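Local coordinates for protein oxygen-independent coproporphyrinogen III oxidase (Escherichia coli, PDB 1OLT) that catalyses the anaerobic oxidative decarboxylation of two propionate groups of coproporphyrinogen III to the vinyl groups of protoporphyrinogen IX, using S-adenosylmethionine and a [4Fe-4S] cluster, at residues C66-C71 against R180-E185; M169-F174 against I208-G213. One frame throughout, in Å; residues are numbered along the deposited sequence. Where two conformers were deposited one is given.

In the fold
Both contacts lie in the radical SAM core and grip the same S-adenosylmethionine from different directions. Contact 1 is the more peripheral of the two and only partly buried: the cysteine loop 66-71 meets the end of helix 176-182 through one backbone bond, a ring face and an arginine that reaches the ligand carboxylate. Contact 2 is wholly buried, a pairing of parallel strands 166-172 and 207-212 in which backbone bonds dominate and polar side chains take the ribose. Strand 166-172 leads directly into helix 176-182, so the two contacts share one run of chain. They touch where Phe68 packs on Gln172 and Ile211, and where Arg184 reaches Gly170 and Gln172.

Contact 1 (C66-C71 against R180-E185); sequences CYFCGC and RLVNRE. With SAM (S-adenosylmethionine), chain C; SF4 (iron/sulfur cluster), chain B.
Cys66 and Arg184 meet beside the cluster: SG of Cys66 lies 3.5 Å from Arg184 NH1 and binds FE4. The same NH1 donates to the ligand's carboxylate O at 2.9 Å, while NH2 gives a nearly straight bond to OXT (173°), so the guanidinium takes both carboxylate oxygens along its edge. That carboxylate O, with the amino nitrogen of S-adenosylmethionine, also binds another iron, and the arginine probably helps balance the carboxylate charge. With the chain extended from CG to NE (chi3 171°), the guanidinium is carried out to the carboxylate, and NE is hydrogen-bonded to Gln186 OE1.

Phe68 puts the edge of its ring against Val182, with Phe68 CD2 3.8 Å from Val182 CB, and CZ of the same ring approaches Arg184 NH1. Farther out, Asn183 CB sits over the centre of the Tyr67 ring, 3.5 Å from the centroid, a CH-pi contact; the amide nitrogen of Asn183 is bonded to Leu65 O. Tyr67 N donates to Val182 O at 2.9 Å, tying the loop to the helix end, where Asn183 with its positive phi closes a Schellman motif. On the loop side, Cys66 to Cys69 form a type I turn, Cys69 binds a third iron, and Gly70 N bonds adenine N7. Cys62, Cys66 and Cys69 make up the CX3CX2C motif of radical SAM enzymes, its cluster chelated by the methionine end of the cosubstrate.

Contact 2 (M169-F174 against I208-G213); sequences MGVQDF and IDLIYG. With SAM (S-adenosylmethionine), chain C.
Gln172 lays its amide across the side chain of Ile211, Gln172 NE2 lying 3.4 Å from Ile211 CG1, with the ribose of S-adenosylmethionine beyond. The strands beneath are neighbouring parallel strands of the partial TIM-like barrel of the radical SAM core, and a beta bulge shifts their register by one residue between Gly170 and Gln172. At the bulge Asp209 O accepts two backbone bonds, from Val171 N and from Gln172 N, the second nearly straight at 172°. Pairing continues on either side of it: Asp209 N donates to Met169 O and Ile211 N to Gln172 O.

The side chain of Gln172 sets off away from the neighbouring strand, yet a bend at chi2 (-54°) brings its amide back to the sugar. Gln172 NE2 donates to O2' of the ribose at 2.8 Å. Its OE1 and Asp209 OD2 both close on the O3' hydroxyl, OD2 lying 2.8 Å from O3'. With only an alanine here, O2' would probably lose its amide donor and a gap would be likely to open beside Ile211.

Away from the ligand, Val171 and Leu210 run alongside each other, Val171 CG1 3.9 Å from Leu210 CD2. Helix 219-232 packs against Leu210, while Phe174 turns one ring face to Val171 CG1. At Gly170 the sheet passes close to the ligand: the glycine CA lies 3.3 Å from the carboxylate OXT, and a CB there would clash with that oxygen.

Contact 1 (C66-C71 against R180-E185)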
ATOM      1  N   CYS A  66       0.502  18.021  -6.335  1.00 11.14           N
ATOM      2  CA  CYS A  66       1.007  17.212  -7.406  1.00 11.33           C
ATOM      3  C   CYS A  66      -0.182  16.928  -8.330  1.00 10.73           C
ATOM      4  O   CYS A  66      -1.180  16.361  -7.871  1.00 12.22           O
ATOM      5  CB  CYS A  66       1.555  15.892  -6.871  1.00 10.42           C
ATOM      6  SG  CYS A  66       2.935  16.064  -5.670  1.00 13.65           S
ATOM      7  N   TYR A  67      -0.052  17.232  -9.614  1.00 11.08           N
ATOM      8  CA  TYR A  67      -1.169  17.099 -10.549  1.00 10.72           C
ATOM      9  C   TYR A  67      -1.575  15.648 -10.873  1.00 11.22           C
ATOM     10  O   TYR A  67      -2.731  15.455 -11.233  1.00 12.15           O
ATOM     11  CB  TYR A  67      -0.899  17.809 -11.851  1.00 10.85           C
ATOM     12  CG  TYR A  67      -0.663  19.328 -11.746  1.00 11.10           C
ATOM     13  CD1 TYR A  67      -1.072  20.057 -10.643  1.00 13.90           C
ATOM     14  CD2 TYR A  67       0.023  19.997 -12.769  1.00 11.91           C
ATOM     15  CE1 TYR A  67      -0.801  21.458 -10.547  1.00 11.99           C
ATOM     16  CE2 TYR A  67       0.265  21.402 -12.710  1.00 14.76           C
ATOM     17  CZ  TYR A  67      -0.145  22.116 -11.585  1.00 13.36           C
ATOM     18  OH  TYR A  67       0.098  23.491 -11.472  1.00 12.47           O
ATOM     19  N   PHE A  68      -0.681  14.673 -10.701  1.00 11.09           N
ATOM     20  CA  PHE A  68      -0.992  13.247 -10.937  1.00 11.51           C
ATOM     21  C   PHE A  68      -1.727  12.606  -9.763  1.00 11.66           C
ATOM     22  O   PHE A  68      -2.269  11.513  -9.888  1.00 11.16           O
ATOM     23  CB  PHE A  68       0.301  12.444 -11.215  1.00 11.58           C
ATOM     24  CG  PHE A  68       1.270  12.475 -10.067  1.00 10.23           C
ATOM     25  CD1 PHE A  68       1.047  11.726  -8.924  1.00 11.39           C
ATOM     26  CD2 PHE A  68       2.348  13.299 -10.095  1.00 13.66           C
ATOM     27  CE1 PHE A  68       1.909  11.811  -7.836  1.00 14.27           C
ATOM     28  CE2 PHE A  68       3.206  13.403  -8.993  1.00 12.29           C
ATOM     29  CZ  PHE A  68       2.966  12.650  -7.858  1.00 14.56           C
ATOM     30  N   CYS A  69      -1.751  13.259  -8.598  1.00 12.12           N
ATOM     31  CA  CYS A  69      -2.025  12.531  -7.384  1.00 12.84           C
ATOM     32  C   CYS A  69      -3.466  12.153  -7.151  1.00 13.68           C
ATOM     33  O   CYS A  69      -4.311  12.979  -7.200  1.00 13.26           O
ATOM     34  CB  CYS A  69      -1.462  13.270  -6.121  1.00 13.83           C
ATOM     35  SG  CYS A  69      -1.750  12.386  -4.598  1.00 15.62           S
ATOM     36  N   GLY A  70      -3.685  10.848  -6.824  1.00 13.52           N
ATOM     37  CA  GLY A  70      -4.972  10.266  -6.578  1.00 13.21           C
ATOM     38  C   GLY A  70      -5.189   9.895  -5.119  1.00 13.29           C
ATOM     39  O   GLY A  70      -6.175   9.277  -4.788  1.00 13.67           O
ATOM     40  N   CYS A  71      -4.298  10.313  -4.215  0.50 12.59           N
ATOM     41  CA  CYS A  71      -4.373   9.904  -2.789  0.50 11.99           C
ATOM     42  C   CYS A  71      -5.475  10.705  -2.044  0.50 12.41           C
ATOM     43  O   CYS A  71      -5.910  11.751  -2.553  0.50 11.97           O
ATOM     44  CB  CYS A  71      -3.017  10.093  -2.099  0.50 10.86           C
ATOM     45  SG  CYS A  71      -1.589   9.386  -2.972  0.50  9.55           S
ATOM     46  N   ARG A 180       7.937  19.322 -14.128  0.80 12.89           N
ATOM     47  CA  ARG A 180       7.295  20.591 -14.365  0.80 13.69           C
ATOM     48  C   ARG A 180       5.836  20.395 -14.762  0.80 14.11           C
ATOM     49  O   ARG A 180       4.957  21.106 -14.240  0.80 14.44           O
ATOM     50  CB  ARG A 180       8.022  21.355 -15.428  0.80 14.24           C
ATOM     51  CG  ARG A 180       7.430  22.667 -15.817  0.80 14.81           C
ATOM     52  CD  ARG A 180       8.474  23.521 -16.508  0.80 18.59           C
ATOM     53  NE  ARG A 180       9.471  24.006 -15.503  0.80 16.99           N
ATOM     54  CZ  ARG A 180      10.268  25.003 -15.709  0.80 17.00           C
ATOM     55  NH1 ARG A 180      10.230  25.744 -16.893  0.80 16.95           N
ATOM     56  NH2 ARG A 180      11.093  25.293 -14.746  0.80 15.61           N
ATOM     57  N   LEU A 181       5.575  19.437 -15.651  1.00 13.50           N
ATOM     58  CA  LEU A 181       4.190  19.132 -16.088  1.00 14.05           C
ATOM     59  C   LEU A 181       3.252  18.603 -14.999  1.00 13.62           C
ATOM     60  O   LEU A 181       2.035  18.722 -15.118  1.00 13.80           O
ATOM     61  CB  LEU A 181       4.188  18.182 -17.269  1.00 14.18           C
ATOM     62  CG  LEU A 181       4.831  18.776 -18.494  1.00 16.40           C
ATOM     63  CD1 LEU A 181       5.049  17.651 -19.477  1.00 19.32           C
ATOM     64  CD2 LEU A 181       4.010  19.917 -19.189  1.00 19.17           C
ATOM     65  N   VAL A 182       3.788  18.057 -13.916  1.00 13.20           N
ATOM     66  CA  VAL A 182       2.973  17.562 -12.839  1.00 11.95           C
ATOM     67  C   VAL A 182       3.164  18.344 -11.559  1.00 13.11           C
ATOM     68  O   VAL A 182       2.634  17.944 -10.514  1.00 11.60           O
ATOM     69  CB  VAL A 182       3.171  16.038 -12.578  1.00 13.23           C
ATOM     70  CG1 VAL A 182       2.916  15.230 -13.820  1.00 14.79           C
ATOM     71  CG2 VAL A 182       4.592  15.704 -12.022  1.00 15.04           C
ATOM     72  N   ASN A 183       3.851  19.494 -11.629  1.00 12.56           N
ATOM     73  CA  ASN A 183       4.050  20.346 -10.462  1.00 12.28           C
ATOM     74  C   ASN A 183       4.750  19.659  -9.332  1.00 11.87           C
ATOM     75  O   ASN A 183       4.359  19.826  -8.167  1.00 12.05           O
ATOM     76  CB  ASN A 183       2.699  20.956  -9.972  1.00 11.50           C
ATOM     77  CG  ASN A 183       2.894  22.124  -9.055  1.00 12.30           C
ATOM     78  OD1 ASN A 183       3.948  22.857  -9.135  1.00 13.42           O
ATOM     79  ND2 ASN A 183       1.874  22.367  -8.146  1.00 10.11           N
ATOM     80  N   ARG A 184       5.799  18.878  -9.657  1.00 12.97           N
ATOM     81  CA  ARG A 184       6.587  18.214  -8.651  1.00 13.58           C
ATOM     82  C   ARG A 184       8.098  18.447  -8.878  1.00 14.57           C
ATOM     83  O   ARG A 184       8.914  17.532  -8.844  1.00 13.15           O
ATOM     84  CB  ARG A 184       6.306  16.719  -8.537  1.00 14.34           C
ATOM     85  CG  ARG A 184       6.759  16.183  -7.105  1.00 15.54           C
ATOM     86  CD  ARG A 184       6.790  14.821  -7.098  1.00 17.07           C
ATOM     87  NE  ARG A 184       7.384  14.263  -5.916  1.00 17.23           N
ATOM     88  CZ  ARG A 184       6.747  13.724  -4.886  1.00 16.94           C
ATOM     89  NH1 ARG A 184       5.420  13.750  -4.783  1.00 14.70           N
ATOM     90  NH2 ARG A 184       7.487  13.146  -3.939  1.00 15.87           N
ATOM     91  N   GLU A 185       8.445  19.705  -9.094  1.00 14.06           N
ATOM     92  CA  GLU A 185       9.821  20.115  -9.170  1.00 14.65           C
ATOM     93  C   GLU A 185      10.486  19.735  -7.829  1.00 14.26           C
ATOM     94  O   GLU A 185       9.986  20.046  -6.777  1.00 13.22           O
ATOM     95  CB  GLU A 185       9.924  21.617  -9.360  1.00 14.66           C
ATOM     96  CG  GLU A 185      11.337  22.152  -9.259  1.00 21.26           C
ATOM     97  CD  GLU A 185      12.168  21.725 -10.417  1.00 25.95           C
ATOM     98  OE1 GLU A 185      11.564  21.597 -11.522  1.00 31.97           O
ATOM     99  OE2 GLU A 185      13.437  21.552 -10.220  1.00 29.55           O
TER
HETATM  100  N   SAM C 501       3.310  12.455   0.104  1.00 18.66           N
HETATM  101  CA  SAM C 501       4.599  11.807  -0.089  1.00 18.10           C
HETATM  102  C   SAM C 501       5.217  12.035  -1.475  1.00 19.26           C
HETATM  103  O   SAM C 501       4.460  12.408  -2.437  1.00 18.76           O
HETATM  104  OXT SAM C 501       6.423  11.906  -1.522  1.00 17.52           O
HETATM  105  CB  SAM C 501       4.351  10.297   0.099  1.00 19.99           C
HETATM  106  CG  SAM C 501       3.910   9.419  -1.040  0.60 20.95           C
HETATM  107  SD  SAM C 501       2.242   9.644  -1.601  0.60 19.90           S
HETATM  108  CE  SAM C 501       1.229   9.473  -0.126  0.60 22.10           C
HETATM  109  C5' SAM C 501       1.822   7.912  -2.184  0.60 21.76           C
HETATM  110  C4' SAM C 501       2.221   7.469  -3.636  1.00 20.01           C
HETATM  111  O4' SAM C 501       1.113   7.245  -4.498  1.00 22.97           O
HETATM  112  C3' SAM C 501       3.017   8.508  -4.388  1.00 21.30           C
HETATM  113  O3' SAM C 501       4.372   8.636  -3.941  1.00 21.66           O
HETATM  114  C2' SAM C 501       2.835   8.099  -5.856  1.00 19.23           C
HETATM  115  O2' SAM C 501       3.910   7.267  -6.291  1.00 19.09           O
HETATM  116  C1' SAM C 501       1.567   7.282  -5.834  1.00 18.71           C
HETATM  117  N9  SAM C 501       0.498   7.837  -6.640  1.00 19.12           N
HETATM  118  C8  SAM C 501      -0.262   8.921  -6.286  1.00 17.55           C
HETATM  119  N7  SAM C 501      -1.168   9.142  -7.233  1.00 16.68           N
HETATM  120  C5  SAM C 501      -1.004   8.178  -8.195  1.00 19.03           C
HETATM  121  C6  SAM C 501      -1.668   7.910  -9.404  1.00 20.30           C
HETATM  122  N6  SAM C 501      -2.698   8.632  -9.844  1.00 16.44           N
HETATM  123  N1  SAM C 501      -1.239   6.845 -10.146  1.00 19.15           N
HETATM  124  C2  SAM C 501      -0.164   6.065  -9.707  1.00 21.62           C
HETATM  125  N3  SAM C 501       0.473   6.313  -8.540  1.00 18.02           N
HETATM  126  C4  SAM C 501       0.056   7.366  -7.808  1.00 18.27           C
HETATM  127 FE1  SF4 B 500       0.813  14.955  -1.569  1.00 23.82          FE
HETATM  128 FE2  SF4 B 500       0.132  13.209  -3.455  1.00 25.67          FE
HETATM  129 FE3  SF4 B 500       2.341  13.087  -2.168  1.00 28.86          FE
HETATM  130 FE4  SF4 B 500       1.963  14.801  -3.762  1.00 28.04          FE
HETATM  131  S1  SF4 B 500       2.083  12.589  -4.361  1.00 15.00           S
HETATM  132  S2  SF4 B 500       3.011  15.245  -1.853  1.00 13.41           S
HETATM  133  S3  SF4 B 500      -0.022  15.424  -3.464  1.00 15.21           S
HETATM  134  S4  SF4 B 500       0.340  12.809  -1.385  1.00 17.11           S

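Contact 2 (M169-F174 against I208-G213)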
ATOM      1  N   MET A 169       9.915   7.046   0.281  1.00 15.18           N
ATOM      2  CA  MET A 169      10.083   8.374  -0.228  1.00 15.32           C
ATOM      3  C   MET A 169       9.541   8.433  -1.635  1.00 14.99           C
ATOM      4  O   MET A 169       9.914   7.638  -2.490  1.00 13.56           O
ATOM      5  CB  MET A 169      11.565   8.730  -0.190  1.00 16.32           C
ATOM      6  CG  MET A 169      11.971  10.050  -0.820  1.00 20.04           C
ATOM      7  SD  MET A 169      13.798  10.329  -0.797  1.00 27.25           S
ATOM      8  CE  MET A 169      14.092   9.957   0.950  1.00 28.34           C
ATOM      9  N   GLY A 170       8.666   9.396  -1.879  1.00 14.67           N
ATOM     10  CA  GLY A 170       8.167   9.627  -3.209  1.00 15.14           C
ATOM     11  C   GLY A 170       9.213  10.296  -4.083  1.00 14.61           C
ATOM     12  O   GLY A 170       9.777  11.299  -3.698  1.00 14.29           O
ATOM     13  N   VAL A 171       9.430   9.771  -5.270  1.00 14.94           N
ATOM     14  CA  VAL A 171      10.281  10.432  -6.283  1.00 14.66           C
ATOM     15  C   VAL A 171       9.497  10.729  -7.579  1.00 14.79           C
ATOM     16  O   VAL A 171       9.530  11.841  -8.112  1.00 13.69           O
ATOM     17  CB  VAL A 171      11.558   9.579  -6.538  1.00 14.97           C
ATOM     18  CG1 VAL A 171      12.339  10.044  -7.753  1.00 15.12           C
ATOM     19  CG2 VAL A 171      12.470   9.554  -5.261  1.00 17.25           C
ATOM     20  N   GLN A 172       8.737   9.737  -8.024  1.00 14.00           N
ATOM     21  CA  GLN A 172       7.897   9.778  -9.194  1.00 14.37           C
ATOM     22  C   GLN A 172       8.682   9.728 -10.489  1.00 14.64           C
ATOM     23  O   GLN A 172       8.524   8.760 -11.264  1.00 14.83           O
ATOM     24  CB  GLN A 172       6.864  10.929  -9.161  1.00 15.34           C
ATOM     25  CG  GLN A 172       6.411  11.337  -7.760  1.00 15.93           C
ATOM     26  CD  GLN A 172       5.888  10.236  -6.886  1.00 15.68           C
ATOM     27  OE1 GLN A 172       5.545  10.493  -5.745  1.00 19.66           O
ATOM     28  NE2 GLN A 172       5.795   9.047  -7.394  1.00  9.21           N
ATOM     29  N   ASP A 173       9.513  10.726 -10.735  1.00 13.76           N
ATOM     30  CA  ASP A 173      10.442  10.734 -11.862  1.00 14.86           C
ATOM     31  C   ASP A 173      11.507  11.797 -11.558  1.00 15.38           C
ATOM     32  O   ASP A 173      11.175  12.820 -10.903  1.00 14.18           O
ATOM     33  CB  ASP A 173       9.666  11.096 -13.129  1.00 15.00           C
ATOM     34  CG  ASP A 173      10.404  10.724 -14.425  1.00 15.85           C
ATOM     35  OD1 ASP A 173      11.639  10.536 -14.405  1.00 14.18           O
ATOM     36  OD2 ASP A 173       9.808  10.614 -15.533  1.00 14.10           O
ATOM     37  N   PHE A 174      12.741  11.561 -12.007  1.00 14.21           N
ATOM     38  CA  PHE A 174      13.808  12.549 -12.012  1.00 15.34           C
ATOM     39  C   PHE A 174      13.809  13.495 -13.221  1.00 15.42           C
ATOM     40  O   PHE A 174      14.447  14.567 -13.193  1.00 15.60           O
ATOM     41  CB  PHE A 174      15.200  11.853 -12.009  1.00 14.89           C
ATOM     42  CG  PHE A 174      15.592  11.335 -10.676  1.00 16.33           C
ATOM     43  CD1 PHE A 174      15.610  12.176  -9.592  1.00 15.25           C
ATOM     44  CD2 PHE A 174      15.924   9.992 -10.495  1.00 15.23           C
ATOM     45  CE1 PHE A 174      16.005  11.704  -8.288  1.00 18.46           C
ATOM     46  CE2 PHE A 174      16.298   9.492  -9.176  1.00 20.67           C
ATOM     47  CZ  PHE A 174      16.338  10.353  -8.092  1.00 17.82           C
ATOM     48  N   ILE A 208      11.612   3.681  -2.546  1.00 13.38           N
ATOM     49  CA  ILE A 208      11.177   4.818  -3.347  1.00 13.92           C
ATOM     50  C   ILE A 208      10.001   4.513  -4.296  1.00 13.32           C
ATOM     51  O   ILE A 208       9.938   3.397  -4.938  1.00 13.36           O
ATOM     52  CB  ILE A 208      12.293   5.448  -4.109  1.00 16.18           C
ATOM     53  CG1 ILE A 208      12.751   4.633  -5.229  1.00 19.29           C
ATOM     54  CG2 ILE A 208      13.519   5.782  -3.237  1.00 18.71           C
ATOM     55  CD1 ILE A 208      13.350   5.476  -6.238  1.00 25.64           C
ATOM     56  N   ASP A 209       9.083   5.473  -4.429  1.00 11.77           N
ATOM     57  CA  ASP A 209       8.003   5.408  -5.393  1.00 12.67           C
ATOM     58  C   ASP A 209       8.374   6.100  -6.699  1.00 12.65           C
ATOM     59  O   ASP A 209       8.947   7.214  -6.696  1.00 11.94           O
ATOM     60  CB  ASP A 209       6.744   6.101  -4.895  1.00 12.64           C
ATOM     61  CG  ASP A 209       6.197   5.539  -3.614  1.00 16.35           C
ATOM     62  OD1 ASP A 209       6.397   4.345  -3.279  1.00 16.52           O
ATOM     63  OD2 ASP A 209       5.456   6.267  -2.884  1.00 19.83           O
ATOM     64  N   LEU A 210       8.109   5.402  -7.806  1.00 11.65           N
ATOM     65  CA  LEU A 210       8.195   5.907  -9.124  1.00 12.66           C
ATOM     66  C   LEU A 210       6.826   5.707  -9.795  1.00 13.17           C
ATOM     67  O   LEU A 210       6.063   4.810  -9.412  1.00 13.77           O
ATOM     68  CB  LEU A 210       9.280   5.236  -9.951  1.00 13.05           C
ATOM     69  CG  LEU A 210      10.705   5.340  -9.433  1.00 12.48           C
ATOM     70  CD1 LEU A 210      11.668   4.401 -10.248  1.00 10.37           C
ATOM     71  CD2 LEU A 210      11.118   6.749  -9.530  1.00 13.37           C
ATOM     72  N   ILE A 211       6.518   6.563 -10.764  1.00 12.80           N
ATOM     73  CA  ILE A 211       5.320   6.387 -11.602  1.00 12.32           C
ATOM     74  C   ILE A 211       5.678   6.405 -13.073  1.00 12.57           C
ATOM     75  O   ILE A 211       6.424   7.288 -13.547  1.00 13.10           O
ATOM     76  CB  ILE A 211       4.263   7.459 -11.334  1.00 13.23           C
ATOM     77  CG1 ILE A 211       3.926   7.573  -9.856  1.00 12.11           C
ATOM     78  CG2 ILE A 211       3.031   7.226 -12.180  1.00 11.31           C
ATOM     79  CD1 ILE A 211       3.033   8.831  -9.544  1.00 14.21           C
ATOM     80  N   TYR A 212       5.152   5.410 -13.814  1.00 12.30           N
ATOM     81  CA  TYR A 212       5.298   5.364 -15.285  1.00 12.54           C
ATOM     82  C   TYR A 212       3.933   5.621 -15.929  1.00 11.96           C
ATOM     83  O   TYR A 212       2.896   5.254 -15.392  1.00 11.38           O
ATOM     84  CB  TYR A 212       5.971   4.065 -15.786  1.00 13.16           C
ATOM     85  CG  TYR A 212       5.122   2.827 -15.754  1.00 13.57           C
ATOM     86  CD1 TYR A 212       5.006   2.098 -14.619  1.00 12.78           C
ATOM     87  CD2 TYR A 212       4.429   2.407 -16.889  1.00 16.80           C
ATOM     88  CE1 TYR A 212       4.244   0.981 -14.573  1.00 13.75           C
ATOM     89  CE2 TYR A 212       3.654   1.248 -16.858  1.00 17.33           C
ATOM     90  CZ  TYR A 212       3.544   0.584 -15.677  1.00 14.35           C
ATOM     91  OH  TYR A 212       2.790  -0.543 -15.600  1.00 24.33           O
ATOM     92  N   GLY A 213       3.937   6.290 -17.054  1.00 12.04           N
ATOM     93  CA  GLY A 213       2.696   6.780 -17.693  1.00 12.05           C
ATOM     94  C   GLY A 213       2.378   8.271 -17.494  1.00 12.12           C
ATOM     95  O   GLY A 213       1.323   8.746 -17.860  1.00 11.29           O
TER
HETATM   96  N   SAM C 501       3.310  12.455   0.104  1.00 18.66           N
HETATM   97  CA  SAM C 501       4.599  11.807  -0.089  1.00 18.10           C
HETATM   98  C   SAM C 501       5.217  12.035  -1.475  1.00 19.26           C
HETATM   99  O   SAM C 501       4.460  12.408  -2.437  1.00 18.76           O
HETATM  100  OXT SAM C 501       6.423  11.906  -1.522  1.00 17.52           O
HETATM  101  CB  SAM C 501       4.351  10.297   0.099  1.00 19.99           C
HETATM  102  CG  SAM C 501       3.910   9.419  -1.040  0.60 20.95           C
HETATM  103  SD  SAM C 501       2.242   9.644  -1.601  0.60 19.90           S
HETATM  104  CE  SAM C 501       1.229   9.473  -0.126  0.60 22.10           C
HETATM  105  C5' SAM C 501       1.822   7.912  -2.184  0.60 21.76           C
HETATM  106  C4' SAM C 501       2.221   7.469  -3.636  1.00 20.01           C
HETATM  107  O4' SAM C 501       1.113   7.245  -4.498  1.00 22.97           O
HETATM  108  C3' SAM C 501       3.017   8.508  -4.388  1.00 21.30           C
HETATM  109  O3' SAM C 501       4.372   8.636  -3.941  1.00 21.66           O
HETATM  110  C2' SAM C 501       2.835   8.099  -5.856  1.00 19.23           C
HETATM  111  O2' SAM C 501       3.910   7.267  -6.291  1.00 19.09           O
HETATM  112  C1' SAM C 501       1.567   7.282  -5.834  1.00 18.71           C
HETATM  113  N9  SAM C 501       0.498   7.837  -6.640  1.00 19.12           N
HETATM  114  C8  SAM C 501      -0.262   8.921  -6.286  1.00 17.55           C
HETATM  115  N7  SAM C 501      -1.168   9.142  -7.233  1.00 16.68           N
HETATM  116  C5  SAM C 501      -1.004   8.178  -8.195  1.00 19.03           C
HETATM  117  C6  SAM C 501      -1.668   7.910  -9.404  1.00 20.30           C
HETATM  118  N6  SAM C 501      -2.698   8.632  -9.844  1.00 16.44           N
HETATM  119  N1  SAM C 501      -1.239   6.845 -10.146  1.00 19.15           N
HETATM  120  C2  SAM C 501      -0.164   6.065  -9.707  1.00 21.62           C
HETATM  121  N3  SAM C 501       0.473   6.313  -8.540  1.00 18.02           N
HETATM  122  C4  SAM C 501       0.056   7.366  -7.808  1.00 18.27           C